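Local coordinates for protein carbohydrate kinase, pfkB family (PDB 3KTN) that probably phosphorylates a sugar acid such as 2-keto-3-deoxygluconate, as a metal-binding kinase of the PfkB (ribokinase-like) family, at residues A[5-10]-A[39-44]; A[49-54]-A[73-78]; A[164-169]-A[195-200]; A[9-14]-A[31-36]; A[280-285]-A[301-306]. All blocks are in the same frame, centred on the assembly; numbering follows the deposited sequence.

Contact 1 (A[5-10]-A[39-44]); sequences IAAFGE and NLLANL
Leu41 of helix 36-46 and Ala7 of strand 4-8 meet where a helix lies on the central sheet of the ribokinase-like fold. The short segments of strand and helix run nearly antiparallel, at 165°. Their axes come within 9.0 Å, a distance filled by apolar side chains. No hydrogen bond crosses the contact.

Leu41 carries one half of it. Its CG lies anti to the carbonyl carbon (chi1 -60°), which turns the forked end down onto the strand. CD1 of Leu41 touches CB of Ala7 at 3.6 Å. CD2 of Leu41 stands 3.7 Å from the same CB, so the small methyl sits against both branches of the fork. CD2 also lies 4.1 Å from the carbonyl O of Ile5, against the strand backbone.

The other half is made one helical turn on. Leu44 and Ile5 both turn toward each other, and their side chains cross at about a right angle. Ile5 CG1 lies beside its own backbone N, and chi2 of 177° stretches the chain out, so that CD1 is the atom that reaches the helix. Its CG2 branch stays farther off, 4.4 Å from CD2 of Leu41. Strand 50-57 adds Thr51 and Leu53 beside Leu41. The crossing chains of Ile5 and Leu44 touch through their terminal methyls, CD1 to CD1, at 3.7 Å.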
# COMPACT_ATOMS: atom_id res chain seq x y z
N ILE A 5 -0.10 35.24 13.55
CA ILE A 5 -1.28 34.63 14.15
C ILE A 5 -1.00 33.38 14.96
O ILE A 5 -0.26 32.49 14.54
CB ILE A 5 -2.30 34.27 13.04
CG1 ILE A 5 -2.52 35.49 12.14
CG2 ILE A 5 -3.61 33.81 13.67
CD1 ILE A 5 -3.45 35.24 10.96
N ALA A 6 -1.61 33.31 16.14
CA ALA A 6 -1.48 32.16 17.02
C ALA A 6 -2.88 31.59 17.22
O ALA A 6 -3.88 32.27 16.97
CB ALA A 6 -0.89 32.57 18.36
N ALA A 7 -2.95 30.34 17.66
CA ALA A 7 -4.24 29.71 17.92
C ALA A 7 -4.10 28.88 19.17
O ALA A 7 -3.07 28.25 19.40
CB ALA A 7 -4.65 28.83 16.75
N PHE A 8 -5.14 28.89 20.00
CA PHE A 8 -5.15 28.12 21.23
C PHE A 8 -6.12 27.00 20.94
O PHE A 8 -7.31 27.24 20.75
CB PHE A 8 -5.66 28.96 22.40
CG PHE A 8 -5.77 28.20 23.69
CD1 PHE A 8 -4.63 27.75 24.35
CD2 PHE A 8 -7.01 27.91 24.23
CE1 PHE A 8 -4.73 27.02 25.53
CE2 PHE A 8 -7.12 27.18 25.42
CZ PHE A 8 -5.98 26.73 26.07
N GLY A 9 -5.62 25.77 20.91
CA GLY A 9 -6.51 24.67 20.60
C GLY A 9 -6.00 23.26 20.82
O GLY A 9 -5.00 23.02 21.48
N GLU A 10 -6.73 22.34 20.20
CA GLU A 10 -6.48 20.92 20.31
C GLU A 10 -5.91 20.24 19.06
O GLU A 10 -6.23 20.61 17.93
CB GLU A 10 -7.81 20.26 20.67
CG GLU A 10 -7.83 18.76 20.76
CD GLU A 10 -9.25 18.24 20.59
OE1 GLU A 10 -9.64 17.31 21.33
OE2 GLU A 10 -9.97 18.76 19.72
N ASN A 39 -5.73 22.90 11.39
CA ASN A 39 -6.23 23.17 10.04
C ASN A 39 -6.13 24.65 9.71
O ASN A 39 -5.70 25.04 8.62
CB ASN A 39 -7.70 22.74 9.89
CG ASN A 39 -7.93 21.29 10.30
OD1 ASN A 39 -6.99 20.49 10.35
ND2 ASN A 39 -9.18 20.94 10.57
N LEU A 40 -6.56 25.48 10.66
CA LEU A 40 -6.52 26.92 10.48
C LEU A 40 -5.11 27.44 10.26
O LEU A 40 -4.82 28.06 9.24
CB LEU A 40 -7.14 27.61 11.70
CG LEU A 40 -7.19 29.14 11.60
CD1 LEU A 40 -8.07 29.54 10.42
CD2 LEU A 40 -7.73 29.74 12.90
N LEU A 41 -4.23 27.19 11.23
CA LEU A 41 -2.86 27.66 11.14
C LEU A 41 -2.09 27.08 9.95
O LEU A 41 -1.26 27.77 9.34
CB LEU A 41 -2.11 27.35 12.44
CG LEU A 41 -2.69 27.98 13.71
CD1 LEU A 41 -1.73 27.72 14.87
CD2 LEU A 41 -2.92 29.48 13.52
N ALA A 42 -2.37 25.82 9.61
CA ALA A 42 -1.70 25.17 8.49
C ALA A 42 -2.01 25.92 7.19
O ALA A 42 -1.11 26.21 6.40
CB ALA A 42 -2.15 23.71 8.36
N ASN A 43 -3.28 26.24 6.98
CA ASN A 43 -3.68 26.95 5.78
C ASN A 43 -3.09 28.36 5.76
O ASN A 43 -2.58 28.81 4.73
CB ASN A 43 -5.21 27.03 5.68
CG ASN A 43 -5.68 27.29 4.26
OD1 ASN A 43 -4.88 27.63 3.38
ND2 ASN A 43 -6.98 27.14 4.03
N LEU A 44 -3.15 29.05 6.90
CA LEU A 44 -2.59 30.40 7.00
C LEU A 44 -1.07 30.38 6.77
O LEU A 44 -0.52 31.30 6.17
CB LEU A 44 -2.92 31.01 8.37
CG LEU A 44 -4.41 31.33 8.60
CD1 LEU A 44 -4.63 31.81 10.02
CD2 LEU A 44 -4.85 32.39 7.59

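Contact 2 (A[49-54]-A[73-78]); sequences LETALI and LGISDQ
Ser76 and Ala52 form a single backbone bridge, with their CA atoms 4.6 Å apart. It ties the loop after helix 61-72 to strand 50-57 of the central sheet. One direct hydrogen bond holds it: Ser76 N donates to Thr51 O at 3.0 Å, nearly straight at 164°.

Two waters extend the polar link. Water 1 accepts from Thr51 N and donates to Leu49 O and Gly74 O. It also bonds Thr51 OG1, which chi1 of 71° keeps beside the strand backbone, within reach of the water on Thr51 N. Water 2 donates to both Leu53 O and Ser76 O.

Within the loop, Gly74 closes the helix in a Schellman motif. Ser76 OG accepts from Gln78 N at 3.3 Å, an ST turn, and takes a second, weak bond from Gln78 NE2.

The van der Waals contacts are light. Ile75 CG2 lies 4.1 Å from Leu53 CB, an apolar pair, and also packs against the Thr51 hydroxyl, 3.8 Å from OG1. The CB atoms of Ala52 and Ser76 are 4.0 Å apart.

Strand 4-8 bonds the far edge of strand 50-57. Leu41 of helix 36-46 packs on Leu53 and Ile75, and Leu70 of helix 61-72 lies against Leu53.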
# COMPACT_ATOMS: atom_id res chain seq x y z
N LEU A 49 1.78 33.34 6.25
CA LEU A 49 1.72 34.17 7.44
C LEU A 49 2.47 33.38 8.50
O LEU A 49 2.60 32.16 8.38
CB LEU A 49 0.27 34.39 7.89
CG LEU A 49 -0.65 35.14 6.93
CD1 LEU A 49 -2.01 35.33 7.58
CD2 LEU A 49 -0.03 36.48 6.57
N GLU A 50 2.97 34.07 9.52
CA GLU A 50 3.67 33.39 10.59
C GLU A 50 2.62 32.87 11.54
O GLU A 50 1.75 33.62 11.99
CB GLU A 50 4.60 34.37 11.31
CG GLU A 50 5.74 34.84 10.44
CD GLU A 50 6.71 35.71 11.21
OE1 GLU A 50 7.24 35.25 12.25
OE2 GLU A 50 6.95 36.86 10.78
N THR A 51 2.68 31.58 11.85
CA THR A 51 1.69 30.96 12.71
C THR A 51 2.32 30.12 13.82
O THR A 51 3.42 29.60 13.67
CB THR A 51 0.75 30.05 11.89
OG1 THR A 51 1.47 28.89 11.46
CG2 THR A 51 0.25 30.78 10.67
N ALA A 52 1.61 30.00 14.93
CA ALA A 52 2.09 29.22 16.05
C ALA A 52 0.91 28.66 16.82
O ALA A 52 -0.08 29.37 17.06
CB ALA A 52 2.95 30.10 16.97
N LEU A 53 1.00 27.40 17.21
CA LEU A 53 -0.08 26.76 17.94
C LEU A 53 0.23 26.68 19.43
O LEU A 53 1.32 26.25 19.82
CB LEU A 53 -0.33 25.34 17.40
CG LEU A 53 -1.44 24.54 18.07
CD1 LEU A 53 -2.78 25.24 17.84
CD2 LEU A 53 -1.48 23.13 17.50
N ILE A 54 -0.72 27.09 20.25
CA ILE A 54 -0.56 27.03 21.69
C ILE A 54 -1.39 25.84 22.15
O ILE A 54 -2.62 25.86 22.05
CB ILE A 54 -1.09 28.31 22.38
CG1 ILE A 54 -0.38 29.53 21.79
CG2 ILE A 54 -0.84 28.23 23.88
CD1 ILE A 54 -0.93 30.87 22.28
N LEU A 73 3.79 21.27 8.34
CA LEU A 73 2.70 22.10 7.84
C LEU A 73 3.08 23.58 7.81
O LEU A 73 2.36 24.40 7.23
CB LEU A 73 1.45 21.91 8.70
CG LEU A 73 0.83 20.51 8.61
CD1 LEU A 73 -0.16 20.30 9.76
CD2 LEU A 73 0.17 20.36 7.24
N GLY A 74 4.20 23.93 8.44
CA GLY A 74 4.65 25.30 8.46
C GLY A 74 4.28 26.04 9.74
O GLY A 74 4.48 27.24 9.84
N ILE A 75 3.73 25.31 10.71
CA ILE A 75 3.33 25.90 11.98
C ILE A 75 4.46 25.78 12.99
O ILE A 75 5.07 24.71 13.13
CB ILE A 75 2.09 25.18 12.58
CG1 ILE A 75 0.96 25.13 11.56
CG2 ILE A 75 1.61 25.91 13.82
CD1 ILE A 75 -0.18 24.22 12.00
N SER A 76 4.75 26.87 13.70
CA SER A 76 5.79 26.85 14.72
C SER A 76 5.28 26.01 15.88
O SER A 76 4.12 26.12 16.27
CB SER A 76 6.09 28.26 15.22
OG SER A 76 6.96 28.21 16.34
N ASP A 77 6.16 25.18 16.44
CA ASP A 77 5.80 24.33 17.56
C ASP A 77 6.46 24.84 18.85
O ASP A 77 6.49 24.14 19.85
CB ASP A 77 6.27 22.89 17.28
CG ASP A 77 7.79 22.77 17.25
OD1 ASP A 77 8.45 23.80 16.99
OD2 ASP A 77 8.32 21.67 17.47
N GLN A 78 6.97 26.07 18.81
CA GLN A 78 7.64 26.66 19.97
C GLN A 78 6.77 26.71 21.22
O GLN A 78 7.26 26.50 22.33
CB GLN A 78 8.13 28.08 19.63
CG GLN A 78 7.01 29.05 19.29
CD GLN A 78 7.52 30.43 18.89
OE1 GLN A 78 8.30 31.05 19.63
NE2 GLN A 78 7.10 30.91 17.73
O HOH W 1 3.64 29.85 10.17
O HOH W 2 3.78 27.00 18.83

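Contact 3 (A[164-169]-A[195-200]); sequences VCFDFN and DIVFGS
Phe168 and Val197 make the tightest side-chain meeting between two parallel neighbours of the central sheet. The Phe168 ring turns its edge to Val197, whose CG1 is 3.3 Å from CE2. The same edge, through CD2, stands in plane with Phe198 O at 3.2 Å. Val197 CG1 lies anti to its backbone N (chi1 -180°), which sends this branch toward the two phenylalanines. It also lies near the plane of the Phe166 ring, at its edge.

Cys165, Asp167, Ile196 and Phe198 occupy the other face. There Cys165 SG touches both CB and CD1 of Ile196, each at 4.0 Å. Asp167 and Phe198 meet through their CB atoms, while the Asp167 carboxylate turns off to Gly137 N.

At the start of the pair, the Val164 and Asp195 side chains cross at about a right angle. Asp195 OD2 accepts from Val164 N at 2.9 Å with its anti lone pair. Val164 O takes both Asp195 N and Ile196 N. Beyond it, regular parallel bonds run to Phe168 N, which reaches Phe198 O at 2.9 Å.

Helix 177-190 makes the crossover of this beta-alpha-beta unit. Strands 132-135 and 237-245 flank the pair, and helix 278-291 packs on Cys165 and Phe198.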
# COMPACT_ATOMS: atom_id res chain seq x y z
N VAL A 164 -8.73 39.20 18.52
CA VAL A 164 -9.20 37.90 18.97
C VAL A 164 -10.22 37.29 18.02
O VAL A 164 -11.21 37.93 17.65
CB VAL A 164 -9.83 38.02 20.38
CG1 VAL A 164 -10.27 36.66 20.88
CG2 VAL A 164 -8.82 38.64 21.35
N CYS A 165 -9.97 36.03 17.63
CA CYS A 165 -10.85 35.30 16.72
C CYS A 165 -11.43 34.10 17.46
O CYS A 165 -10.77 33.52 18.31
CB CYS A 165 -10.08 34.84 15.50
SG CYS A 165 -9.16 36.18 14.71
N PHE A 166 -12.65 33.73 17.11
CA PHE A 166 -13.32 32.63 17.78
C PHE A 166 -14.28 31.92 16.83
O PHE A 166 -14.94 32.56 16.01
CB PHE A 166 -14.10 33.18 18.98
CG PHE A 166 -14.93 32.15 19.69
CD1 PHE A 166 -14.33 31.18 20.47
CD2 PHE A 166 -16.32 32.18 19.60
CE1 PHE A 166 -15.10 30.24 21.15
CE2 PHE A 166 -17.09 31.24 20.27
CZ PHE A 166 -16.48 30.28 21.05
N ASP A 167 -14.35 30.60 16.95
CA ASP A 167 -15.24 29.82 16.11
C ASP A 167 -16.25 29.05 16.94
O ASP A 167 -15.89 28.43 17.94
CB ASP A 167 -14.44 28.83 15.24
CG ASP A 167 -13.80 27.71 16.06
OD1 ASP A 167 -14.26 26.55 15.96
OD2 ASP A 167 -12.85 27.99 16.82
N PHE A 168 -17.51 29.12 16.54
CA PHE A 168 -18.57 28.39 17.22
C PHE A 168 -18.32 26.93 16.84
O PHE A 168 -18.14 26.61 15.66
CB PHE A 168 -19.94 28.82 16.68
CG PHE A 168 -20.49 30.08 17.30
CD1 PHE A 168 -21.42 30.01 18.33
CD2 PHE A 168 -20.09 31.33 16.84
CE1 PHE A 168 -21.96 31.18 18.89
CE2 PHE A 168 -20.62 32.50 17.39
CZ PHE A 168 -21.55 32.42 18.42
N ASN A 169 -18.28 26.04 17.83
CA ASN A 169 -18.07 24.63 17.54
C ASN A 169 -19.25 23.88 18.12
O ASN A 169 -19.09 22.87 18.79
CB ASN A 169 -16.78 24.13 18.17
CG ASN A 169 -16.30 22.82 17.56
OD1 ASN A 169 -15.80 21.94 18.25
ND2 ASN A 169 -16.45 22.70 16.24
N ASP A 195 -13.25 39.75 18.38
CA ASP A 195 -13.31 40.75 17.33
C ASP A 195 -13.84 40.11 16.05
O ASP A 195 -14.65 40.71 15.34
CB ASP A 195 -11.91 41.32 17.07
CG ASP A 195 -11.34 42.06 18.27
OD1 ASP A 195 -11.96 43.06 18.70
OD2 ASP A 195 -10.28 41.63 18.79
N ILE A 196 -13.38 38.90 15.76
CA ILE A 196 -13.80 38.17 14.56
C ILE A 196 -14.41 36.84 14.99
O ILE A 196 -13.78 36.05 15.68
CB ILE A 196 -12.61 37.91 13.62
CG1 ILE A 196 -11.95 39.24 13.26
CG2 ILE A 196 -13.08 37.19 12.36
CD1 ILE A 196 -10.72 39.10 12.39
N VAL A 197 -15.65 36.60 14.57
CA VAL A 197 -16.34 35.38 14.95
C VAL A 197 -16.84 34.56 13.76
O VAL A 197 -17.40 35.11 12.81
CB VAL A 197 -17.53 35.70 15.87
CG1 VAL A 197 -18.25 34.43 16.27
CG2 VAL A 197 -17.04 36.46 17.11
N PHE A 198 -16.63 33.25 13.83
CA PHE A 198 -17.07 32.33 12.79
C PHE A 198 -18.23 31.50 13.30
O PHE A 198 -18.13 30.86 14.35
CB PHE A 198 -15.91 31.42 12.37
CG PHE A 198 -14.78 32.16 11.71
CD1 PHE A 198 -14.91 32.64 10.41
CD2 PHE A 198 -13.61 32.44 12.40
CE1 PHE A 198 -13.89 33.38 9.81
CE2 PHE A 198 -12.59 33.18 11.82
CZ PHE A 198 -12.73 33.65 10.52
N GLY A 199 -19.34 31.53 12.58
CA GLY A 199 -20.51 30.78 12.99
C GLY A 199 -21.66 30.97 12.02
O GLY A 199 -21.52 31.68 11.02
N SER A 200 -22.79 30.34 12.30
CA SER A 200 -23.95 30.45 11.43
C SER A 200 -25.17 31.05 12.13
O SER A 200 -25.19 31.19 13.35
CB SER A 200 -24.34 29.08 10.90
OG SER A 200 -24.87 28.29 11.95
O HOH W 3 -17.85 27.92 13.39

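Contact 4 (A[9-14]-A[31-36]); sequences GEVMLR and MNFVGT
Met12 and Arg14 pair with Val34 and Asn32 as antiparallel hydrogen-bonded pairs, each with two backbone bonds, the one from Met12 N to Val34 O short at 2.6 Å, and Leu13 faces Phe33 as a non-hydrogen-bonded pair between them.

Leu13 and Phe33 lie side by side and point the same way. Leu13 CD1 touches Phe33 CE1 at 3.3 Å. Val11 CG1 comes to the edge of that ring, near its plane, 3.8 Å from CD1. On the other flank, Met31, a selenomethionine, bends at chi3 (90°) and brings its selenium 3.9 Å from Leu13 CG. Ala65 and Ala69 of helix 61-72 pack on Phe33.

The opposite face carries Met12, Arg14, Asn32 and Val34. Val34 CG2 sits between its backbone N and carbonyl carbon, and from there meets Arg14 CB at 3.8 Å. The Arg14 chain is extended from CG to NE and leads away from the strand pair. Its guanidinium makes salt bridges with Asp316 and Asp274.

Glu10 O lies 3.7 Å from Gly35 CA. Water 4 joins Glu10 OE2 to Thr36 N, while Glu10 OE1 pairs with Arg108. Met31 also bonds a second subunit through its backbone.

The two strands form a hairpin of the small sheet, which probably corresponds to the lid of ribokinase-like kinases. Asp274 is a ligand of the bound magnesium ion, so Arg14 links this hairpin to the metal site.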
# COMPACT_ATOMS: atom_id res chain seq x y z
N GLY A 9 -5.62 25.77 20.91
CA GLY A 9 -6.51 24.67 20.60
C GLY A 9 -6.00 23.26 20.82
O GLY A 9 -5.00 23.02 21.48
N GLU A 10 -6.73 22.34 20.20
CA GLU A 10 -6.48 20.92 20.31
C GLU A 10 -5.91 20.24 19.06
O GLU A 10 -6.23 20.61 17.93
CB GLU A 10 -7.81 20.26 20.67
CG GLU A 10 -7.83 18.76 20.76
CD GLU A 10 -9.25 18.24 20.59
OE1 GLU A 10 -9.64 17.31 21.33
OE2 GLU A 10 -9.97 18.76 19.72
N VAL A 11 -5.04 19.26 19.29
CA VAL A 11 -4.45 18.47 18.21
C VAL A 11 -5.09 17.09 18.37
O VAL A 11 -5.13 16.55 19.47
CB VAL A 11 -2.93 18.27 18.37
CG1 VAL A 11 -2.45 17.20 17.38
CG2 VAL A 11 -2.20 19.57 18.11
N MSE A 12 -5.60 16.54 17.27
CA MSE A 12 -6.21 15.21 17.30
C MSE A 12 -5.62 14.31 16.21
O MSE A 12 -5.12 14.79 15.19
CB MSE A 12 -7.72 15.29 17.05
CG MSE A 12 -8.57 15.68 18.25
SE MSE A 12 -10.44 15.30 17.89
CE MSE A 12 -10.56 13.54 18.68
N LEU A 13 -5.70 13.01 16.45
CA LEU A 13 -5.24 12.02 15.49
C LEU A 13 -6.46 11.63 14.67
O LEU A 13 -7.51 11.36 15.23
CB LEU A 13 -4.75 10.75 16.20
CG LEU A 13 -3.35 10.58 16.77
CD1 LEU A 13 -2.82 11.87 17.32
CD2 LEU A 13 -3.39 9.50 17.85
N ARG A 14 -6.32 11.63 13.34
CA ARG A 14 -7.42 11.20 12.48
C ARG A 14 -6.96 9.93 11.77
O ARG A 14 -5.88 9.91 11.18
CB ARG A 14 -7.79 12.25 11.44
CG ARG A 14 -8.79 11.70 10.42
CD ARG A 14 -9.16 12.72 9.34
NE ARG A 14 -9.67 12.04 8.15
CZ ARG A 14 -10.24 12.66 7.11
NH1 ARG A 14 -10.37 13.98 7.12
NH2 ARG A 14 -10.67 11.96 6.07
N MSE A 31 -2.91 7.89 9.03
CA MSE A 31 -3.16 8.71 10.20
C MSE A 31 -2.62 10.11 9.97
O MSE A 31 -1.60 10.29 9.32
CB MSE A 31 -2.48 8.12 11.44
CG MSE A 31 -2.54 9.02 12.67
SE MSE A 31 -1.38 8.42 14.13
CE MSE A 31 0.23 9.37 13.65
N ASN A 32 -3.30 11.12 10.50
CA ASN A 32 -2.82 12.48 10.37
C ASN A 32 -3.12 13.26 11.64
O ASN A 32 -4.00 12.87 12.42
CB ASN A 32 -3.46 13.18 9.16
CG ASN A 32 -3.11 12.51 7.84
OD1 ASN A 32 -3.81 11.61 7.38
ND2 ASN A 32 -1.99 12.91 7.25
N PHE A 33 -2.36 14.33 11.85
CA PHE A 33 -2.57 15.19 13.01
C PHE A 33 -3.39 16.35 12.51
O PHE A 33 -2.95 17.11 11.65
CB PHE A 33 -1.22 15.67 13.56
CG PHE A 33 -0.45 14.59 14.27
CD1 PHE A 33 -0.68 14.32 15.61
CD2 PHE A 33 0.47 13.81 13.57
CE1 PHE A 33 -0.00 13.28 16.25
CE2 PHE A 33 1.15 12.77 14.20
CZ PHE A 33 0.92 12.51 15.54
N VAL A 34 -4.60 16.47 13.03
CA VAL A 34 -5.51 17.52 12.63
C VAL A 34 -6.11 18.18 13.88
O VAL A 34 -5.70 17.90 15.01
CB VAL A 34 -6.65 16.94 11.74
CG1 VAL A 34 -6.05 16.28 10.49
CG2 VAL A 34 -7.46 15.91 12.52
N GLY A 35 -7.08 19.06 13.64
CA GLY A 35 -7.75 19.79 14.70
C GLY A 35 -8.06 21.17 14.15
O GLY A 35 -7.38 21.63 13.23
N THR A 36 -9.09 21.83 14.69
CA THR A 36 -9.46 23.17 14.23
C THR A 36 -8.26 24.11 14.17
O THR A 36 -8.01 24.74 13.15
CB THR A 36 -10.54 23.80 15.14
OG1 THR A 36 -11.79 23.15 14.90
CG2 THR A 36 -10.69 25.30 14.87
O HOH W 4 -10.02 20.62 17.33
O HOH W 5 -6.21 10.49 8.32

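Contact 5 (A[280-285]-A[301-306]); sequences DAYAAG and TFATVN
Ala303 and Gly285 bring two helices together in a close, buried helix-helix packing on one side of the central sheet. The segments of helices 278-291 and 296-310 run nearly antiparallel, at 155°. Their axes come within 7.5 Å, and the CA atoms of Gly285 and Ala303 are only 4.0 Å apart. With no side chain on Gly285, Ala303 CB rests directly on its backbone, 3.7 Å from its carbonyl C.

Tyr282 flanks this point. Its CG lies anti to the backbone N (chi1 -179°), and the ring swings toward the other helix. Tyr282 CE1 touches Ala303 CB at 3.6 Å. The ring turns its edge to Thr304, whose OG1 lies near the ring plane, and the two side chains run side by side. That hydroxyl is bonded to Val300 O, one turn back.

Gly285 and Ala303 allow the close antiparallel approach of these consecutive helices of the ribokinase-like core. Helix 278-291 begins just after the magnesium ligands Asp274 and Ile276.

One polar bond crosses the packing. Asn306 ND2 donates to Ala281 O at 2.8 Å, with an N-H...O angle of 150°. The acceptor lies in the amide plane, but the donor stands above the carbonyl plane. Gly285 N reaches Ala281 O from the opposite face, within its own helix, so the buried oxygen is gripped twice. Thr320 OG1 bonds Asn306 OD1 at the other end of the amide.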
# COMPACT_ATOMS: atom_id res chain seq x y z
N ASP A 280 -12.74 25.17 8.35
CA ASP A 280 -11.56 25.90 8.78
C ASP A 280 -10.82 26.55 7.61
O ASP A 280 -10.04 27.48 7.81
CB ASP A 280 -10.62 24.99 9.57
CG ASP A 280 -11.30 24.34 10.75
OD1 ASP A 280 -12.02 25.06 11.48
OD2 ASP A 280 -11.13 23.11 10.96
N ALA A 281 -11.06 26.06 6.40
CA ALA A 281 -10.43 26.63 5.22
C ALA A 281 -11.14 27.95 4.89
O ALA A 281 -10.52 28.91 4.44
CB ALA A 281 -10.53 25.68 4.03
N TYR A 282 -12.45 28.00 5.13
CA TYR A 282 -13.21 29.22 4.89
C TYR A 282 -12.70 30.29 5.86
O TYR A 282 -12.40 31.42 5.46
CB TYR A 282 -14.71 29.00 5.12
CG TYR A 282 -15.53 30.24 4.86
CD1 TYR A 282 -15.74 30.70 3.56
CD2 TYR A 282 -16.08 30.99 5.91
CE1 TYR A 282 -16.47 31.85 3.30
CE2 TYR A 282 -16.82 32.16 5.67
CZ TYR A 282 -17.01 32.58 4.36
OH TYR A 282 -17.71 33.72 4.08
N ALA A 283 -12.59 29.93 7.13
CA ALA A 283 -12.11 30.85 8.16
C ALA A 283 -10.71 31.35 7.83
O ALA A 283 -10.41 32.54 7.99
CB ALA A 283 -12.12 30.17 9.51
N ALA A 284 -9.85 30.45 7.35
CA ALA A 284 -8.49 30.84 7.00
C ALA A 284 -8.51 31.87 5.89
O ALA A 284 -7.70 32.79 5.88
CB ALA A 284 -7.69 29.61 6.56
N GLY A 285 -9.44 31.71 4.96
CA GLY A 285 -9.56 32.64 3.86
C GLY A 285 -10.04 34.00 4.35
O GLY A 285 -9.58 35.04 3.86
N THR A 301 -15.22 36.28 -1.32
CA THR A 301 -15.07 35.55 -2.58
C THR A 301 -13.87 34.61 -2.48
O THR A 301 -13.96 33.43 -2.84
CB THR A 301 -14.83 36.51 -3.77
OG1 THR A 301 -16.03 37.24 -4.04
CG2 THR A 301 -14.42 35.73 -5.00
N PHE A 302 -12.76 35.14 -2.00
CA PHE A 302 -11.54 34.37 -1.85
C PHE A 302 -11.75 33.20 -0.89
O PHE A 302 -11.37 32.06 -1.18
CB PHE A 302 -10.44 35.28 -1.31
CG PHE A 302 -9.12 34.60 -1.11
CD1 PHE A 302 -8.17 34.58 -2.13
CD2 PHE A 302 -8.81 34.00 0.10
CE1 PHE A 302 -6.94 33.96 -1.95
CE2 PHE A 302 -7.58 33.38 0.29
CZ PHE A 302 -6.64 33.36 -0.74
N ALA A 303 -12.37 33.48 0.26
CA ALA A 303 -12.63 32.47 1.28
C ALA A 303 -13.58 31.35 0.84
O ALA A 303 -13.39 30.19 1.21
CB ALA A 303 -13.15 33.14 2.54
N THR A 304 -14.61 31.71 0.08
CA THR A 304 -15.58 30.72 -0.39
C THR A 304 -14.91 29.75 -1.37
O THR A 304 -15.13 28.54 -1.29
CB THR A 304 -16.80 31.40 -1.06
OG1 THR A 304 -17.35 32.38 -0.17
CG2 THR A 304 -17.88 30.37 -1.38
N VAL A 305 -14.09 30.28 -2.27
CA VAL A 305 -13.38 29.43 -3.22
C VAL A 305 -12.43 28.51 -2.45
O VAL A 305 -12.31 27.33 -2.76
CB VAL A 305 -12.57 30.28 -4.23
CG1 VAL A 305 -11.67 29.38 -5.08
CG2 VAL A 305 -13.52 31.06 -5.12
N ASN A 306 -11.78 29.05 -1.42
CA ASN A 306 -10.87 28.25 -0.62
C ASN A 306 -11.66 27.12 0.05
O ASN A 306 -11.18 25.99 0.15
CB ASN A 306 -10.19 29.11 0.45
CG ASN A 306 -8.93 28.46 1.00
OD1 ASN A 306 -8.12 27.95 0.24
ND2 ASN A 306 -8.76 28.49 2.32

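Overall arrangement
Contacts 1, 3, 4 and 5 are buried, while contact 2 is only partly buried and waters bridge its backbones; contacts 3 and 4 also hold waters. Contacts 1, 2 and 3 reach the same central sheet. Contacts 1 and 2 touch through backbone bonds between strands 4-8 and 50-57. Contact 3 lies farther along that sheet, about 13 Å from contact 1 between centres. Contact 4 belongs to the smaller sheet and shares Gly9 and Glu10 with contact 1. Contact 5 joins helices, and Asp280 there bonds Asn39 of helix 36-46. Contacts 3 and 4 rest on regular strand bonding, contact 2 on a single bridge, contact 1 on apolar packing alone, and contact 5 on close packing with one amide bond.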